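Local coordinates for uncharacterized protein (Parabacteroides merdae ATCC 43184, PDB 4OPW) that is of unknown function but is a putative cell-adhesion protein, probably built like the head domain of auto-transporter adhesins, at residues A[110-115]-A[131-136]; A[148-153]-A[170-175]; A[161-166]-A[181-186]. All coordinates share one frame; numbering follows the deposited sequence. Where two conformers were deposited one is given.

Contact 1: A[110-115]-A[131-136]; sequences LKINAN and LDLNVS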
# COMPACT_ATOMS: atom_id res chain seq x y z
N LEU A 110 8.81 6.64 1.53
CA LEU A 110 7.48 6.17 1.86
C LEU A 110 7.48 4.66 1.66
O LEU A 110 7.73 4.17 0.55
CB LEU A 110 6.36 6.86 1.07
CG LEU A 110 4.94 6.37 1.39
CD1 LEU A 110 4.59 6.48 2.91
CD2 LEU A 110 3.92 7.07 0.51
N LYS A 111 7.26 3.93 2.75
CA LYS A 111 7.20 2.47 2.73
C LYS A 111 5.80 2.02 3.08
O LYS A 111 5.24 2.45 4.08
CB LYS A 111 8.23 1.89 3.72
CG LYS A 111 8.18 0.37 3.90
CD LYS A 111 9.39 -0.15 4.70
CE LYS A 111 9.40 0.26 6.17
NZ LYS A 111 10.75 0.19 6.80
N ILE A 112 5.20 1.19 2.22
CA ILE A 112 3.87 0.67 2.46
C ILE A 112 3.88 -0.85 2.39
O ILE A 112 4.38 -1.43 1.42
CB ILE A 112 2.85 1.25 1.46
CG1 ILE A 112 2.89 2.81 1.52
CG2 ILE A 112 1.40 0.71 1.74
CD1 ILE A 112 1.94 3.51 0.65
N ASN A 113 3.35 -1.49 3.45
CA ASN A 113 3.20 -2.95 3.53
C ASN A 113 1.71 -3.25 3.63
O ASN A 113 1.09 -2.90 4.63
CB ASN A 113 3.98 -3.53 4.72
CG ASN A 113 5.48 -3.31 4.67
OD1 ASN A 113 6.08 -3.05 3.62
ND2 ASN A 113 6.13 -3.44 5.82
N ALA A 114 1.14 -3.86 2.57
CA ALA A 114 -0.29 -4.15 2.50
C ALA A 114 -0.45 -5.65 2.53
O ALA A 114 0.10 -6.37 1.67
CB ALA A 114 -0.88 -3.53 1.22
N ASN A 115 -1.14 -6.14 3.56
CA ASN A 115 -1.31 -7.57 3.76
C ASN A 115 -2.76 -7.98 3.84
O ASN A 115 -3.65 -7.12 3.88
CB ASN A 115 -0.60 -7.98 5.06
CG ASN A 115 0.84 -7.54 5.15
OD1 ASN A 115 1.24 -6.81 6.08
ND2 ASN A 115 1.64 -7.92 4.17
N LEU A 131 10.34 4.96 -2.91
CA LEU A 131 8.98 4.44 -2.73
C LEU A 131 9.08 2.93 -2.66
O LEU A 131 9.54 2.30 -3.60
CB LEU A 131 8.04 4.92 -3.85
CG LEU A 131 6.53 4.59 -3.71
CD1 LEU A 131 5.92 5.21 -2.42
CD2 LEU A 131 5.76 5.09 -4.94
N ASP A 132 8.74 2.37 -1.50
CA ASP A 132 8.91 0.95 -1.24
C ASP A 132 7.56 0.31 -0.94
O ASP A 132 7.01 0.45 0.16
CB ASP A 132 9.92 0.81 -0.08
CG ASP A 132 10.18 -0.60 0.41
OD1 ASP A 132 9.72 -1.56 -0.24
OD2 ASP A 132 10.87 -0.74 1.44
N LEU A 133 7.03 -0.42 -1.94
CA LEU A 133 5.70 -1.01 -1.89
C LEU A 133 5.76 -2.51 -1.81
O LEU A 133 6.47 -3.16 -2.59
CB LEU A 133 4.91 -0.58 -3.12
CG LEU A 133 4.91 0.93 -3.46
CD1 LEU A 133 4.15 1.20 -4.74
CD2 LEU A 133 4.32 1.75 -2.31
N ASN A 134 5.04 -3.07 -0.83
CA ASN A 134 5.02 -4.51 -0.58
C ASN A 134 3.61 -4.99 -0.41
O ASN A 134 2.85 -4.41 0.38
CB ASN A 134 5.85 -4.83 0.67
CG ASN A 134 7.26 -4.30 0.59
OD1 ASN A 134 8.13 -4.97 0.07
ND2 ASN A 134 7.48 -3.05 1.03
N VAL A 135 3.25 -6.03 -1.16
CA VAL A 135 1.91 -6.61 -1.07
C VAL A 135 2.02 -8.11 -0.78
O VAL A 135 2.92 -8.79 -1.31
CB VAL A 135 1.11 -6.32 -2.38
CG1 VAL A 135 0.01 -7.37 -2.62
CG2 VAL A 135 0.51 -4.90 -2.35
N SER A 136 1.09 -8.62 0.04
CA SER A 136 0.98 -10.07 0.27
C SER A 136 -0.46 -10.39 0.66
O SER A 136 -1.26 -9.47 0.83
CB SER A 136 1.97 -10.54 1.34
OG SER A 136 1.57 -10.15 2.64
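L110, I112 and A114 bond to the strand of residues 131-136 through their main chains. L110 O accepts D132 N at 2.9 Å. I112 N donates to D132 O at 2.8 Å, and I112 O accepts N134 N at 2.9 Å. A114 repeats the pattern: its N bonds to N134 O and its O accepts S136 N. The backbones of K111 and N113 turn the other way and bond to K89, V91 and A93. Such in-register parallel pairing between successive coils is that of a beta-solenoid, consistent with the pectate-lyase-like clan, whose members are right-handed beta-helices. On the inner face, L110 CB meets L131 CD1 at 3.9 Å. I112 lies beside L133, and A114 beside V135. The other face is polar. N134 ND2 donates to D132 OD1 at 3.0 Å and comes from above the carboxylate plane. D132 OD2 lies against K111 CD at 3.6 Å. The K111 chain bends at chi3 (69°), and its NZ makes a long, weak ion pair with E90. Where the strand 110-114 ends, N115 ND2 donates to S136 OG at 2.7 Å, with the hydroxyl 22° out of the amide plane.

Contact 2: A[148-153]-A[170-175]; sequences TDKLEC and EADYSI. With EDO (1,2-ethanediol), chain E.
K150 runs across E170 and D172 at a slant on the polar face of two parallel strands, neighbouring rungs of a beta-solenoid. Its CB leaves the strand on the same face as E152 and D172. CG stands anti to the backbone N (chi1 -176°), and the chain bends at chi2 (61°) toward the next strand. K150 CD packs on E170 CB and on E170 OE1, 3.8 Å from each. K150 CE passes D172 OD2 at 3.4 Å. A second bend at chi4 sets NZ between two carboxylates. K150 NZ meets D172 OD2 at 2.9 Å from above the carboxylate plane, and E152 OE2 at 2.8 Å through its anti lone pair. This salt-bridge network probably offsets the repulsion between the two acids. The opposite face is apolar. There L151 CB rests near A171 CB, and L151 CD2 reaches Y173 OH at 3.6 Å. C153 CB lies at the edge of the Y173 ring, near its plane, 3.6 Å from CD1. The strands are joined by bonds such as C153 N to D172 O. O2 of an ethanediol, probably from the crystallisation liquor, donates to D149 OD1. C153 O accepts both S174 N at 2.8 Å and a water proton.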
# COMPACT_ATOMS: atom_id res chain seq x y z
N THR A 148 9.66 9.38 -8.23
CA THR A 148 10.64 8.92 -7.25
C THR A 148 12.01 8.69 -7.89
O THR A 148 12.12 8.66 -9.11
CB THR A 148 10.12 7.62 -6.53
OG1 THR A 148 10.92 7.33 -5.38
CG2 THR A 148 10.08 6.40 -7.44
N ASP A 149 13.03 8.54 -7.04
CA ASP A 149 14.36 8.20 -7.52
C ASP A 149 14.42 6.68 -7.58
O ASP A 149 14.53 6.12 -8.66
CB ASP A 149 15.46 8.82 -6.64
CG ASP A 149 15.56 10.33 -6.79
OD1 ASP A 149 15.41 10.83 -7.93
OD2 ASP A 149 15.78 11.01 -5.77
N LYS A 150 14.23 6.01 -6.43
CA LYS A 150 14.21 4.56 -6.34
C LYS A 150 12.80 4.05 -6.09
O LYS A 150 12.14 4.49 -5.15
CB LYS A 150 15.15 4.07 -5.23
CG LYS A 150 15.25 2.54 -5.13
CD LYS A 150 15.82 1.87 -6.42
CE LYS A 150 15.58 0.38 -6.44
NZ LYS A 150 16.34 -0.30 -5.34
N LEU A 151 12.34 3.10 -6.92
CA LEU A 151 11.05 2.42 -6.76
C LEU A 151 11.30 0.95 -6.48
O LEU A 151 12.07 0.30 -7.21
CB LEU A 151 10.19 2.59 -8.02
CG LEU A 151 8.87 1.83 -8.10
CD1 LEU A 151 7.89 2.29 -6.98
CD2 LEU A 151 8.24 2.04 -9.47
N GLU A 152 10.68 0.43 -5.41
CA GLU A 152 10.74 -0.99 -5.04
C GLU A 152 9.32 -1.47 -4.94
O GLU A 152 8.50 -0.88 -4.23
CB GLU A 152 11.54 -1.22 -3.77
CG GLU A 152 13.02 -0.95 -3.98
CD GLU A 152 13.86 -0.85 -2.72
OE1 GLU A 152 13.33 -1.17 -1.63
OE2 GLU A 152 15.03 -0.43 -2.82
N CYS A 153 9.03 -2.53 -5.72
CA CYS A 153 7.72 -3.16 -5.77
C CYS A 153 7.89 -4.62 -5.58
O CYS A 153 8.60 -5.29 -6.34
CB CYS A 153 6.99 -2.86 -7.06
SG CYS A 153 6.26 -1.22 -7.12
N GLU A 170 15.18 4.34 -11.07
CA GLU A 170 15.48 2.91 -10.96
C GLU A 170 14.29 2.21 -10.36
O GLU A 170 13.65 2.77 -9.47
CB GLU A 170 16.70 2.63 -10.06
CG GLU A 170 18.01 3.31 -10.45
CD GLU A 170 19.17 3.04 -9.52
OE1 GLU A 170 18.94 2.89 -8.29
OE2 GLU A 170 20.32 3.00 -10.01
N ALA A 171 13.98 1.00 -10.84
CA ALA A 171 12.89 0.23 -10.24
C ALA A 171 13.28 -1.23 -10.09
O ALA A 171 13.88 -1.81 -11.00
CB ALA A 171 11.61 0.34 -11.08
N ASP A 172 12.93 -1.81 -8.93
CA ASP A 172 13.10 -3.22 -8.65
C ASP A 172 11.71 -3.80 -8.50
O ASP A 172 11.00 -3.43 -7.56
CB ASP A 172 13.95 -3.48 -7.39
CG ASP A 172 15.42 -3.12 -7.47
OD1 ASP A 172 15.94 -3.01 -8.60
OD2 ASP A 172 16.05 -2.98 -6.40
N TYR A 173 11.29 -4.62 -9.48
CA TYR A 173 9.98 -5.26 -9.46
C TYR A 173 10.15 -6.73 -9.17
O TYR A 173 10.99 -7.38 -9.81
CB TYR A 173 9.26 -5.09 -10.80
CG TYR A 173 8.92 -3.67 -11.19
CD1 TYR A 173 7.94 -2.95 -10.52
CD2 TYR A 173 9.49 -3.08 -12.32
CE1 TYR A 173 7.57 -1.67 -10.93
CE2 TYR A 173 9.12 -1.81 -12.75
CZ TYR A 173 8.16 -1.10 -12.04
OH TYR A 173 7.76 0.14 -12.45
N SER A 174 9.39 -7.26 -8.20
CA SER A 174 9.51 -8.68 -7.88
C SER A 174 8.16 -9.30 -7.57
O SER A 174 7.31 -8.67 -6.95
CB SER A 174 10.46 -8.89 -6.69
OG SER A 174 11.77 -8.44 -6.95
N ILE A 175 7.95 -10.54 -8.07
CA ILE A 175 6.73 -11.34 -7.83
C ILE A 175 7.21 -12.71 -7.38
O ILE A 175 8.01 -13.33 -8.09
CB ILE A 175 5.72 -11.43 -9.02
CG1 ILE A 175 5.13 -10.03 -9.38
CG2 ILE A 175 4.55 -12.43 -8.70
CD1 ILE A 175 4.61 -9.92 -10.79
C1 EDO E . 11.49 13.22 -6.50
O1 EDO E . 11.86 14.31 -7.34
C2 EDO E . 12.61 12.17 -6.51
O2 EDO E . 12.89 11.79 -7.85
O HOH W 1 11.34 -5.71 -5.58

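Contact 3: A[161-166]-A[181-186]; sequences INLKAG and IMAFGV
L163 and V186 make the tight part of this contact. L163 CB sits 3.6 Å from V186 CG2. L163 is buried, as are I161 and I181. Its CG stands anti to the carbonyl carbon (chi1 -50°), which lets L163 CD1 reach A183 CB at 4.2 Å. The backbones are close here too. M182 N donates to I161 O at 2.8 Å, and L163 N donates to M182 O at the same distance. M182 is a selenomethionine; it lies with N162 on the more open face.

Beyond L163 the regular pairing lapses. A type I turn from A183 to V186 carries the chain round a corner, as between two faces of a beta-solenoid. Its V186 N to A183 O bond is weak. Here a water bridges the two backbones: it donates to L163 O at 2.6 Å and accepts from G185 N at 2.9 Å. G185 has no side chain, and its CA comes 3.5 Å from K164 O. The K164 side chain leaves the backbone away from 181-186; its NZ makes a weak hydrogen bond to N144 OD1. Bridge pairing resumes at G166 and V186.

The pair lies between strand 139-147, where M141, V143 and L146 meet it, and strand 200-205, where Q202 touches M182 and F184. Across the interior, I181 and A183 pack on Y173 of strand 170-177, while I161 and L163 face strand 150-156.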
# COMPACT_ATOMS: atom_id res chain seq x y z
N ILE A 161 -0.40 -4.77 -7.62
CA ILE A 161 0.12 -3.42 -7.48
C ILE A 161 -0.11 -2.72 -8.82
O ILE A 161 0.44 -3.15 -9.83
CB ILE A 161 1.60 -3.34 -7.00
CG1 ILE A 161 1.76 -3.99 -5.58
CG2 ILE A 161 2.06 -1.86 -6.97
CD1 ILE A 161 3.21 -4.16 -5.05
N ASN A 162 -0.96 -1.71 -8.82
CA ASN A 162 -1.26 -0.94 -10.03
C ASN A 162 -0.70 0.46 -9.88
O ASN A 162 -1.17 1.23 -9.05
CB ASN A 162 -2.78 -0.91 -10.27
CG ASN A 162 -3.21 -0.19 -11.53
OD1 ASN A 162 -2.40 0.28 -12.32
ND2 ASN A 162 -4.52 -0.06 -11.71
N LEU A 163 0.33 0.78 -10.68
CA LEU A 163 1.02 2.08 -10.70
C LEU A 163 0.62 2.73 -11.99
O LEU A 163 1.14 2.39 -13.05
CB LEU A 163 2.54 1.90 -10.58
CG LEU A 163 3.07 1.00 -9.46
CD1 LEU A 163 4.59 0.93 -9.50
CD2 LEU A 163 2.61 1.49 -8.07
N LYS A 164 -0.41 3.57 -11.93
CA LYS A 164 -1.06 4.15 -13.10
C LYS A 164 -0.20 5.10 -13.94
O LYS A 164 -0.33 5.09 -15.17
CB LYS A 164 -2.33 4.90 -12.68
CG LYS A 164 -3.44 3.98 -12.17
CD LYS A 164 -4.72 4.76 -11.96
CE LYS A 164 -5.89 3.88 -11.62
NZ LYS A 164 -7.04 4.66 -11.10
N ALA A 165 0.62 5.95 -13.31
CA ALA A 165 1.40 6.95 -14.03
C ALA A 165 2.60 7.39 -13.25
O ALA A 165 2.62 7.27 -12.03
CB ALA A 165 0.52 8.18 -14.31
N GLY A 166 3.57 7.97 -13.95
CA GLY A 166 4.73 8.52 -13.27
C GLY A 166 6.09 8.16 -13.79
O GLY A 166 6.24 7.69 -14.93
N ILE A 181 1.75 -7.12 -11.30
CA ILE A 181 2.23 -5.75 -11.26
C ILE A 181 1.75 -5.10 -12.56
O ILE A 181 2.04 -5.62 -13.64
CB ILE A 181 3.78 -5.62 -11.06
CG1 ILE A 181 4.20 -6.09 -9.64
CG2 ILE A 181 4.26 -4.16 -11.33
CD1 ILE A 181 5.71 -6.29 -9.42
N MSE A 182 0.98 -3.99 -12.45
CA MSE A 182 0.50 -3.23 -13.61
C MSE A 182 1.20 -1.88 -13.58
O MSE A 182 0.77 -0.96 -12.86
CB MSE A 182 -1.03 -3.09 -13.56
CG MSE A 182 -1.78 -4.38 -13.89
SE MSE A 182 -3.55 -4.37 -13.09
CE MSE A 182 -3.06 -4.75 -11.27
N ALA A 183 2.35 -1.78 -14.27
CA ALA A 183 3.16 -0.56 -14.27
C ALA A 183 3.63 -0.13 -15.66
O ALA A 183 4.70 0.46 -15.78
CB ALA A 183 4.36 -0.74 -13.34
N PHE A 184 2.78 -0.31 -16.71
CA PHE A 184 3.11 0.22 -18.03
C PHE A 184 3.18 1.77 -18.01
O PHE A 184 3.90 2.37 -18.81
CB PHE A 184 2.06 -0.20 -19.07
CG PHE A 184 2.14 -1.60 -19.63
CD1 PHE A 184 3.37 -2.18 -19.93
CD2 PHE A 184 0.98 -2.30 -19.94
CE1 PHE A 184 3.44 -3.46 -20.49
CE2 PHE A 184 1.05 -3.57 -20.53
CZ PHE A 184 2.28 -4.15 -20.78
N GLY A 185 2.43 2.38 -17.10
CA GLY A 185 2.34 3.83 -16.97
C GLY A 185 3.52 4.52 -16.31
O GLY A 185 3.60 5.75 -16.31
N VAL A 186 4.45 3.75 -15.70
CA VAL A 186 5.60 4.33 -15.02
C VAL A 186 6.87 4.15 -15.87
O VAL A 186 7.37 3.02 -16.02
CB VAL A 186 5.79 3.77 -13.57
CG1 VAL A 186 7.02 4.37 -12.90
CG2 VAL A 186 4.54 4.04 -12.73
O HOH W 2 0.31 1.44 -15.37

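From the N terminus, contact 1 comes first: 110-115 runs out and the chain returns at 131-136 after 15 residues. It is complete before contact 2 opens at 148-153. Contact 3 then opens at 161-166, before contact 2 closes at 170-175, and closes itself at 181-186. Contacts 2 and 3 therefore cross, and none is nested. Contacts 1 and 2 lie in the parallel part of one sheet, where L133 N and E152 O probably bond. Contact 3 belongs to another face of the coil. L133 CD1 packs on L163 CD2 at 3.7 Å, and Y173 OH on A183 CB at 3.6 Å, which joins the two faces across the interior.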